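Terminase large subunit (Bacillus phage spp1, PDB 2WBN) cuts viral DNA with its C-terminal, divalent-metal-dependent nuclease domain, the part in this structure, while the full-length protein also drives DNA into empty capsids as an ATP-powered motor. Local coordinates at residues 187-190 with 191-195; 32-36 with 37-41; 43-46 with 47-50. All blocks are in the same frame, centred on the assembly; numbering follows the deposited sequence.

Interaction 1: residues 187-190 with 191-195; sequences KDNH and TIDAT
The Asn189 amide and the Asp193 carboxylate meet with their planes turned 67° apart, ND2 of Asn189 lying 3.6 Å from OD2 of Asp193 and almost as near to its OD1. This is proximity rather than a hydrogen bond: ND2 bonds weakly to Asp186, while OD1 of Asp193 forms a salt bridge with Arg196. On the imidazole, ND1 of His190 meets water 1, which donates to OD2 of Asp193 at 2.7 Å. His190 and Asp193 both bind the second manganese of the nuclease site, and here the water ties together these two metal ligands, three residues apart.

Asn189 occupies the N-cap position, although its side chain makes no capping bond. With chi1 at 67°, CG sits between the backbone N and the carbonyl carbon, which turns the amide to the Asp193 side. The Asn189 carbonyl starts the helix by accepting from Asp193 N at 3.0 Å, nearly straight at 172°, and only weakly from Ile192 N. Its CB meets CD1 of Ile192 at 4.1 Å. Two residues on, Thr191 O accepts from both N and OG1 of Thr195, from opposite faces of its carbonyl plane.

Asp193 also lies beside Asp56, another ligand of the second manganese. Within the RNase H-like nuclease domain, helix 190-198 packs against both helix 161-169, where Phe167 touches Thr191, Ile192 and Thr195 and Glu166 bonds to Thr191 OG1, and strand 64-72, where Val67 touches Thr191, Ala194 and Thr195.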
ATOM      1  N   LYS A 187     -12.518  -6.039  -0.905  1.00 51.94           N
ATOM      2  CA  LYS A 187     -13.426  -4.968  -0.544  1.00 51.36           C
ATOM      3  C   LYS A 187     -12.782  -4.224   0.619  1.00 49.87           C
ATOM      4  O   LYS A 187     -12.186  -4.857   1.486  1.00 47.29           O
ATOM      5  CB  LYS A 187     -14.764  -5.592  -0.136  1.00 52.05           C
ATOM      6  CG  LYS A 187     -15.679  -4.739   0.717  1.00 55.51           C
ATOM      7  CD  LYS A 187     -17.028  -5.419   0.927  1.00 58.74           C
ATOM      8  CE  LYS A 187     -18.074  -4.425   1.425  1.00 60.48           C
ATOM      9  NZ  LYS A 187     -18.618  -3.566   0.310  1.00 63.26           N
ATOM     10  N   ASP A 188     -12.872  -2.891   0.623  1.00 49.05           N
ATOM     11  CA  ASP A 188     -12.308  -2.087   1.749  1.00 48.34           C
ATOM     12  C   ASP A 188     -10.815  -2.455   1.928  1.00 46.97           C
ATOM     13  O   ASP A 188     -10.325  -2.604   3.039  1.00 47.47           O
ATOM     14  CB  ASP A 188     -13.107  -2.307   3.062  1.00 48.93           C
ATOM     15  CG  ASP A 188     -14.585  -1.868   2.972  1.00 50.75           C
ATOM     16  OD1 ASP A 188     -14.957  -1.089   2.069  1.00 53.91           O
ATOM     17  OD2 ASP A 188     -15.395  -2.335   3.807  1.00 53.36           O
ATOM     18  N   ASN A 189     -10.100  -2.584   0.808  1.00 46.46           N
ATOM     19  CA  ASN A 189      -8.751  -3.161   0.783  1.00 46.53           C
ATOM     20  C   ASN A 189      -7.837  -2.392  -0.144  1.00 46.55           C
ATOM     21  O   ASN A 189      -6.833  -2.908  -0.626  1.00 46.39           O
ATOM     22  CB  ASN A 189      -8.816  -4.620   0.312  1.00 46.75           C
ATOM     23  CG  ASN A 189      -9.238  -4.735  -1.149  1.00 47.37           C
ATOM     24  OD1 ASN A 189      -9.949  -3.858  -1.687  1.00 46.32           O
ATOM     25  ND2 ASN A 189      -8.801  -5.805  -1.803  1.00 49.46           N
ATOM     26  N   HIS A 190      -8.167  -1.130  -0.378  1.00 46.54           N
ATOM     27  CA  HIS A 190      -7.477  -0.346  -1.400  1.00 46.50           C
ATOM     28  C   HIS A 190      -6.025  -0.029  -1.027  1.00 45.86           C
ATOM     29  O   HIS A 190      -5.123  -0.065  -1.895  1.00 44.58           O
ATOM     30  CB  HIS A 190      -8.319   0.905  -1.701  1.00 46.93           C
ATOM     31  CG  HIS A 190      -9.784   0.592  -1.755  1.00 48.42           C
ATOM     32  ND1 HIS A 190     -10.337  -0.163  -2.764  1.00 47.53           N
ATOM     33  CD2 HIS A 190     -10.782   0.815  -0.866  1.00 50.62           C
ATOM     34  CE1 HIS A 190     -11.622  -0.347  -2.524  1.00 49.47           C
ATOM     35  NE2 HIS A 190     -11.921   0.244  -1.383  1.00 47.41           N
ATOM     36  N   THR A 191      -5.775   0.244   0.260  1.00 44.66           N
ATOM     37  CA  THR A 191      -4.412   0.465   0.721  1.00 44.26           C
ATOM     38  C   THR A 191      -3.623  -0.846   0.830  1.00 44.34           C
ATOM     39  O   THR A 191      -2.395  -0.833   0.770  1.00 43.48           O
ATOM     40  CB  THR A 191      -4.328   1.167   2.113  1.00 44.58           C
ATOM     41  OG1 THR A 191      -4.866   0.305   3.126  1.00 43.67           O
ATOM     42  CG2 THR A 191      -5.070   2.500   2.101  1.00 43.72           C
ATOM     43  N   ILE A 192      -4.318  -1.960   1.003  1.00 44.50           N
ATOM     44  CA  ILE A 192      -3.660  -3.275   1.043  1.00 44.90           C
ATOM     45  C   ILE A 192      -3.166  -3.630  -0.362  1.00 45.18           C
ATOM     46  O   ILE A 192      -2.031  -4.072  -0.542  1.00 46.10           O
ATOM     47  CB  ILE A 192      -4.595  -4.380   1.558  1.00 44.38           C
ATOM     48  CG1 ILE A 192      -5.200  -4.014   2.922  1.00 45.06           C
ATOM     49  CG2 ILE A 192      -3.823  -5.693   1.737  1.00 46.45           C
ATOM     50  CD1 ILE A 192      -6.226  -5.004   3.438  1.00 43.16           C
ATOM     51  N   ASP A 193      -4.018  -3.422  -1.362  1.00 44.62           N
ATOM     52  CA  ASP A 193      -3.592  -3.555  -2.766  1.00 45.39           C
ATOM     53  C   ASP A 193      -2.393  -2.677  -3.077  1.00 44.72           C
ATOM     54  O   ASP A 193      -1.419  -3.158  -3.632  1.00 45.23           O
ATOM     55  CB  ASP A 193      -4.736  -3.206  -3.721  1.00 45.24           C
ATOM     56  CG  ASP A 193      -5.793  -4.301  -3.802  1.00 46.98           C
ATOM     57  OD1 ASP A 193      -5.498  -5.457  -3.436  1.00 46.88           O
ATOM     58  OD2 ASP A 193      -6.920  -4.003  -4.247  1.00 49.42           O
ATOM     59  N   ALA A 194      -2.451  -1.404  -2.703  1.00 44.44           N
ATOM     60  CA  ALA A 194      -1.335  -0.481  -2.948  1.00 44.69           C
ATOM     61  C   ALA A 194      -0.051  -0.943  -2.283  1.00 45.39           C
ATOM     62  O   ALA A 194       1.030  -0.808  -2.858  1.00 45.17           O
ATOM     63  CB  ALA A 194      -1.683   0.931  -2.513  1.00 44.18           C
ATOM     64  N   THR A 195      -0.176  -1.459  -1.054  1.00 45.68           N
ATOM     65  CA  THR A 195       0.952  -2.043  -0.344  1.00 45.97           C
ATOM     66  C   THR A 195       1.551  -3.276  -1.042  1.00 46.12           C
ATOM     67  O   THR A 195       2.758  -3.367  -1.182  1.00 46.85           O
ATOM     68  CB  THR A 195       0.541  -2.395   1.095  1.00 45.84           C
ATOM     69  OG1 THR A 195       0.073  -1.203   1.725  1.00 44.77           O
ATOM     70  CG2 THR A 195       1.733  -2.968   1.889  1.00 45.27           C
TER
HETATM   71  O   HOH W   1      -7.941  -1.507  -4.553  1.00 57.25           O

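Interaction 2: residues 32-36 with 37-41; sequences NLQIE and EGIIT
Gln34, on the edge strand 33-35, meets Ile39 through its aliphatic part: CG of Gln34 lies 3.5 Å from CD1 of Ile39, and the two side chains run across each other at about a right angle. The Gln34 chain leaves with CG anti to the backbone N (chi1 -162°) and then bends at the next bond, so CG makes the contact while the amide turns away from the methyl. The Gln34 backbone is bonded to Ile153 and Ile155 of strand 152-155, the parallel neighbour in the sheet, and the CB of Ile35 points away from the turn that follows.

At Glu36 the chain leaves the strand and enters a type II beta turn that runs to Ile39. Glu36 O accepts from Ile39 N at 3.1 Å, with an N-H...O angle of 153°; the donor stands well above the carbonyl plane. Gly38 fills the third position of the turn with a positive phi of 79°, the conformation a type II turn places there. The turn brings the branched side chain of Ile39 back against the residue that opened it: both CB and CG2 of Ile39 are 3.2 Å from Glu36 O, and CD1 of Ile39 reaches CB of Glu36 at 4.1 Å. The exposed, extended Glu36 chain carries its carboxylate to water 2, which donates to OE1 of Glu36 at 3.1 Å and to Glu37 O at 2.9 Å, bridging a side chain and a backbone carbonyl within the turn. Asp156, just after strand 152-155, grips the turn and the residue after it, OD1 accepting from Gly38 N and OD2 from Ile40 N, while Ile39 also rests on Val154.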
ATOM      1  N   ASN A  32       0.124 -10.257  12.891  1.00 45.41           N
ATOM      2  CA  ASN A  32       1.338  -9.430  12.981  1.00 44.63           C
ATOM      3  C   ASN A  32       1.172  -7.899  13.082  1.00 44.14           C
ATOM      4  O   ASN A  32       2.174  -7.176  13.100  1.00 44.25           O
ATOM      5  CB  ASN A  32       2.272  -9.752  11.813  1.00 43.92           C
ATOM      6  CG  ASN A  32       1.702  -9.357  10.475  1.00 43.89           C
ATOM      7  OD1 ASN A  32       0.603  -8.819  10.412  1.00 42.59           O
ATOM      8  ND2 ASN A  32       2.450  -9.619   9.398  1.00 39.67           N
ATOM      9  N   LEU A  33      -0.050  -7.397  13.175  1.00 44.00           N
ATOM     10  CA  LEU A  33      -0.270  -5.941  13.178  1.00 44.02           C
ATOM     11  C   LEU A  33       0.108  -5.302  14.497  1.00 44.13           C
ATOM     12  O   LEU A  33      -0.246  -5.827  15.549  1.00 42.57           O
ATOM     13  CB  LEU A  33      -1.728  -5.589  12.860  1.00 44.75           C
ATOM     14  CG  LEU A  33      -2.206  -5.724  11.416  1.00 46.66           C
ATOM     15  CD1 LEU A  33      -3.643  -5.186  11.315  1.00 47.59           C
ATOM     16  CD2 LEU A  33      -1.290  -4.965  10.479  1.00 48.23           C
ATOM     17  N   GLN A  34       0.878  -4.209  14.412  1.00 43.88           N
ATOM     18  CA  GLN A  34       1.250  -3.400  15.556  1.00 45.53           C
ATOM     19  C   GLN A  34       0.677  -1.992  15.296  1.00 45.47           C
ATOM     20  O   GLN A  34       1.158  -1.253  14.439  1.00 46.71           O
ATOM     21  CB  GLN A  34       2.770  -3.416  15.736  1.00 45.65           C
ATOM     22  CG  GLN A  34       3.230  -2.999  17.084  1.00 47.55           C
ATOM     23  CD  GLN A  34       3.031  -4.041  18.201  1.00 43.29           C
ATOM     24  OE1 GLN A  34       2.973  -3.668  19.356  1.00 53.09           O
ATOM     25  NE2 GLN A  34       2.987  -5.322  17.859  1.00 44.03           N
ATOM     26  N   ILE A  35      -0.420  -1.679  15.978  1.00 46.29           N
ATOM     27  CA  ILE A  35      -1.214  -0.483  15.688  1.00 46.44           C
ATOM     28  C   ILE A  35      -1.456   0.280  16.972  1.00 47.16           C
ATOM     29  O   ILE A  35      -2.092  -0.226  17.914  1.00 45.66           O
ATOM     30  CB  ILE A  35      -2.606  -0.790  15.081  1.00 47.08           C
ATOM     31  CG1 ILE A  35      -2.509  -1.692  13.855  1.00 47.52           C
ATOM     32  CG2 ILE A  35      -3.326   0.549  14.728  1.00 47.05           C
ATOM     33  CD1 ILE A  35      -3.864  -2.012  13.190  1.00 48.24           C
ATOM     34  N   GLU A  36      -0.978   1.521  16.994  1.00 47.50           N
ATOM     35  CA  GLU A  36      -1.148   2.359  18.166  1.00 48.22           C
ATOM     36  C   GLU A  36      -0.804   3.790  17.785  1.00 47.20           C
ATOM     37  O   GLU A  36       0.171   4.032  17.071  1.00 46.31           O
ATOM     38  CB  GLU A  36      -0.244   1.873  19.276  1.00 49.20           C
ATOM     39  CG  GLU A  36      -0.416   2.607  20.608  1.00 51.96           C
ATOM     40  CD  GLU A  36       0.284   1.900  21.737  1.00 56.40           C
ATOM     41  OE1 GLU A  36       1.530   2.048  21.859  1.00 59.50           O
ATOM     42  OE2 GLU A  36      -0.420   1.222  22.524  1.00 58.54           O
ATOM     43  N   GLU A  37      -1.618   4.724  18.256  1.00 47.32           N
ATOM     44  CA  GLU A  37      -1.397   6.147  18.010  1.00 47.43           C
ATOM     45  C   GLU A  37      -0.061   6.556  18.616  1.00 47.05           C
ATOM     46  O   GLU A  37       0.229   6.227  19.766  1.00 45.98           O
ATOM     47  CB  GLU A  37      -2.528   7.009  18.600  1.00 48.51           C
ATOM     48  CG  GLU A  37      -3.892   6.814  17.927  1.00 50.26           C
ATOM     49  CD  GLU A  37      -4.939   7.839  18.358  1.00 53.51           C
ATOM     50  OE1 GLU A  37      -4.792   8.421  19.442  1.00 56.89           O
ATOM     51  OE2 GLU A  37      -5.901   8.071  17.598  1.00 57.72           O
ATOM     52  N   GLY A  38       0.744   7.259  17.818  1.00 46.72           N
ATOM     53  CA  GLY A  38       2.083   7.654  18.208  1.00 46.90           C
ATOM     54  C   GLY A  38       3.180   6.610  18.121  1.00 46.58           C
ATOM     55  O   GLY A  38       4.302   6.905  18.467  1.00 45.52           O
ATOM     56  N   ILE A  39       2.881   5.399  17.652  1.00 46.13           N
ATOM     57  CA  ILE A  39       3.865   4.314  17.647  1.00 46.30           C
ATOM     58  C   ILE A  39       5.056   4.587  16.706  1.00 46.81           C
ATOM     59  O   ILE A  39       6.121   3.996  16.872  1.00 45.72           O
ATOM     60  CB  ILE A  39       3.181   2.956  17.288  1.00 47.03           C
ATOM     61  CG1 ILE A  39       4.000   1.763  17.779  1.00 47.91           C
ATOM     62  CG2 ILE A  39       2.878   2.875  15.770  1.00 44.92           C
ATOM     63  CD1 ILE A  39       3.235   0.436  17.636  1.00 49.56           C
ATOM     64  N   ILE A  40       4.882   5.472  15.721  1.00 46.30           N
ATOM     65  CA  ILE A  40       6.000   5.907  14.871  1.00 47.19           C
ATOM     66  C   ILE A  40       6.288   7.384  15.157  1.00 47.38           C
ATOM     67  O   ILE A  40       5.408   8.222  14.976  1.00 47.37           O
ATOM     68  CB  ILE A  40       5.700   5.708  13.365  1.00 47.02           C
ATOM     69  CG1 ILE A  40       5.531   4.212  13.053  1.00 47.73           C
ATOM     70  CG2 ILE A  40       6.820   6.300  12.516  1.00 47.44           C
ATOM     71  CD1 ILE A  40       4.811   3.904  11.755  1.00 45.00           C
ATOM     72  N   THR A  41       7.502   7.694  15.625  1.00 48.12           N
ATOM     73  CA  THR A  41       7.876   9.079  15.962  1.00 48.10           C
ATOM     74  C   THR A  41       8.382   9.854  14.742  1.00 49.07           C
ATOM     75  O   THR A  41       8.789   9.284  13.717  1.00 48.87           O
ATOM     76  CB  THR A  41       8.976   9.160  17.062  1.00 48.21           C
ATOM     77  OG1 THR A  41      10.165   8.524  16.590  1.00 46.89           O
ATOM     78  CG2 THR A  41       8.523   8.510  18.385  1.00 47.23           C
TER
HETATM   79  O   HOH W   2       2.498   4.919  21.047  1.00 59.32           O

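Interaction 3: residues 43-46 with 47-50; sequences AEVA and RFDN
Arg47 folds back over the last turn of helix 42-47, its CB 3.7 Å from Glu44 O and its CG 3.5 Å from Ala43 O. A bend at chi3 (-127°) then turns the chain back along the helix: NE passes Ala43 O, and one face of the guanidinium lies over Ala43 O and CA of Glu44, both offset toward the rim of the group. At the tip, NH1 and NH2 of Arg47 each come to 4.1 Å from CG of Glu44. The carboxylate remains apart, OE1 of Glu44 and NH1 of Arg47 being 5.3 Å from each other, so any attraction between the charges is probably modest; OE2 of Glu44 turns instead to the backbone N of Thr41 at the helix start.

This is the C-terminal end of the short helix 42-47, which leads into strand 51-56 of the central mixed sheet. Glu44 O accepts from Phe48 N at 3.0 Å and from Arg47 N, whose hydrogen lies well off the straight line at 132°, while the bond from Arg47 N to Ala43 O is weak. Phe48 is the first residue to leave helical angles, and its ring swings back beneath this same carbonyl: Glu44 O stands 3.3 Å above the ring plane, over its centre. CZ of Phe48 rests 3.9 Å from CB of Glu44. Beyond the helix, the Phe48 ring stacks with His70 and meets Tyr79, and both Val45 and Phe48 touch Ile81 of strand 77-86.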
ATOM      1  N   ALA A  43      11.122  11.432  14.645  1.00 51.38           N
ATOM      2  CA  ALA A  43      12.543  11.106  14.566  1.00 51.64           C
ATOM      3  C   ALA A  43      12.768   9.840  13.762  1.00 51.84           C
ATOM      4  O   ALA A  43      13.706   9.766  12.970  1.00 51.62           O
ATOM      5  CB  ALA A  43      13.129  10.961  15.962  1.00 52.02           C
ATOM      6  N   GLU A  44      11.900   8.852  13.958  1.00 51.99           N
ATOM      7  CA  GLU A  44      11.968   7.608  13.207  1.00 52.57           C
ATOM      8  C   GLU A  44      11.729   7.824  11.718  1.00 52.28           C
ATOM      9  O   GLU A  44      12.458   7.288  10.892  1.00 52.18           O
ATOM     10  CB  GLU A  44      10.928   6.614  13.713  1.00 53.01           C
ATOM     11  CG  GLU A  44      11.205   6.028  15.072  1.00 55.56           C
ATOM     12  CD  GLU A  44      10.127   5.044  15.436  1.00 58.90           C
ATOM     13  OE1 GLU A  44      10.211   3.882  14.979  1.00 62.29           O
ATOM     14  OE2 GLU A  44       9.166   5.450  16.121  1.00 59.76           O
ATOM     15  N   VAL A  45      10.690   8.585  11.388  1.00 52.24           N
ATOM     16  CA  VAL A  45      10.375   8.902   9.998  1.00 52.04           C
ATOM     17  C   VAL A  45      11.568   9.613   9.382  1.00 52.33           C
ATOM     18  O   VAL A  45      11.885   9.403   8.227  1.00 52.82           O
ATOM     19  CB  VAL A  45       9.101   9.780   9.873  1.00 51.92           C
ATOM     20  CG1 VAL A  45       8.930  10.298   8.445  1.00 51.53           C
ATOM     21  CG2 VAL A  45       7.857   8.992  10.323  1.00 51.34           C
ATOM     22  N   ALA A  46      12.249  10.433  10.170  1.00 53.17           N
ATOM     23  CA  ALA A  46      13.449  11.108   9.694  1.00 53.27           C
ATOM     24  C   ALA A  46      14.563  10.128   9.263  1.00 53.81           C
ATOM     25  O   ALA A  46      15.261  10.409   8.301  1.00 53.99           O
ATOM     26  CB  ALA A  46      13.949  12.066  10.741  1.00 53.53           C
ATOM     27  N   ARG A  47      14.706   8.985   9.947  1.00 54.33           N
ATOM     28  CA  ARG A  47      15.773   8.001   9.653  1.00 54.73           C
ATOM     29  C   ARG A  47      15.427   6.965   8.592  1.00 54.69           C
ATOM     30  O   ARG A  47      16.328   6.438   7.942  1.00 54.19           O
ATOM     31  CB  ARG A  47      16.169   7.204  10.900  1.00 54.98           C
ATOM     32  CG  ARG A  47      16.585   8.018  12.092  1.00 56.52           C
ATOM     33  CD  ARG A  47      17.182   7.131  13.189  1.00 58.76           C
ATOM     34  NE  ARG A  47      16.500   7.362  14.467  1.00 60.27           N
ATOM     35  CZ  ARG A  47      15.586   6.562  15.017  1.00 60.70           C
ATOM     36  NH1 ARG A  47      15.243   5.413  14.443  1.00 61.04           N
ATOM     37  NH2 ARG A  47      15.026   6.905  16.176  1.00 61.81           N
ATOM     38  N   PHE A  48      14.150   6.618   8.457  1.00 54.90           N
ATOM     39  CA  PHE A  48      13.760   5.562   7.526  1.00 55.09           C
ATOM     40  C   PHE A  48      14.334   5.845   6.152  1.00 55.14           C
ATOM     41  O   PHE A  48      14.158   6.943   5.611  1.00 55.71           O
ATOM     42  CB  PHE A  48      12.237   5.443   7.395  1.00 55.80           C
ATOM     43  CG  PHE A  48      11.532   4.958   8.643  1.00 56.33           C
ATOM     44  CD1 PHE A  48      12.145   4.096   9.540  1.00 57.62           C
ATOM     45  CD2 PHE A  48      10.217   5.341   8.890  1.00 58.18           C
ATOM     46  CE1 PHE A  48      11.471   3.651  10.684  1.00 58.42           C
ATOM     47  CE2 PHE A  48       9.543   4.899  10.034  1.00 57.05           C
ATOM     48  CZ  PHE A  48      10.177   4.049  10.924  1.00 57.38           C
ATOM     49  N   ASP A  49      15.010   4.856   5.580  1.00 54.64           N
ATOM     50  CA  ASP A  49      15.670   5.053   4.290  1.00 54.74           C
ATOM     51  C   ASP A  49      15.630   3.814   3.386  1.00 53.59           C
ATOM     52  O   ASP A  49      16.498   3.623   2.543  1.00 54.01           O
ATOM     53  CB  ASP A  49      17.112   5.534   4.521  1.00 55.03           C
ATOM     54  CG  ASP A  49      17.485   6.716   3.627  1.00 57.04           C
ATOM     55  OD1 ASP A  49      16.689   7.075   2.717  1.00 60.13           O
ATOM     56  OD2 ASP A  49      18.570   7.291   3.843  1.00 57.90           O
ATOM     57  N   ASN A  50      14.609   2.983   3.563  1.00 51.92           N
ATOM     58  CA  ASN A  50      14.365   1.859   2.678  1.00 50.72           C
ATOM     59  C   ASN A  50      12.887   1.942   2.296  1.00 50.20           C
ATOM     60  O   ASN A  50      12.059   1.118   2.689  1.00 49.61           O
ATOM     61  CB  ASN A  50      14.723   0.539   3.360  1.00 50.47           C
ATOM     62  CG  ASN A  50      14.831  -0.616   2.385  1.00 50.15           C
ATOM     63  OD1 ASN A  50      15.032  -0.418   1.192  1.00 47.82           O
ATOM     64  ND2 ASN A  50      14.709  -1.833   2.894  1.00 50.51           N
TER

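Interaction 1 is buried, about 6 Å from the chain's centre, whereas interactions 2 and 3 lie at the surface, centred 16 and 18 Å out and away from the metal site. At 187-190/191-195 a helix begins, and polar metal ligands share a water; at 43-46/47-50 a helix ends, with a carbonyl over an aromatic ring and an arginine lying back along the turn. The turn at 32-36/37-41 instead joins an edge strand to the short helix of interaction 3. These two surface contacts touch each other through apolar groups, CG2 of Ile40 meeting CG2 of Val45 at 3.6 Å, and through the Glu44 carboxylate bonded to Thr41 N, while interaction 1 touches neither.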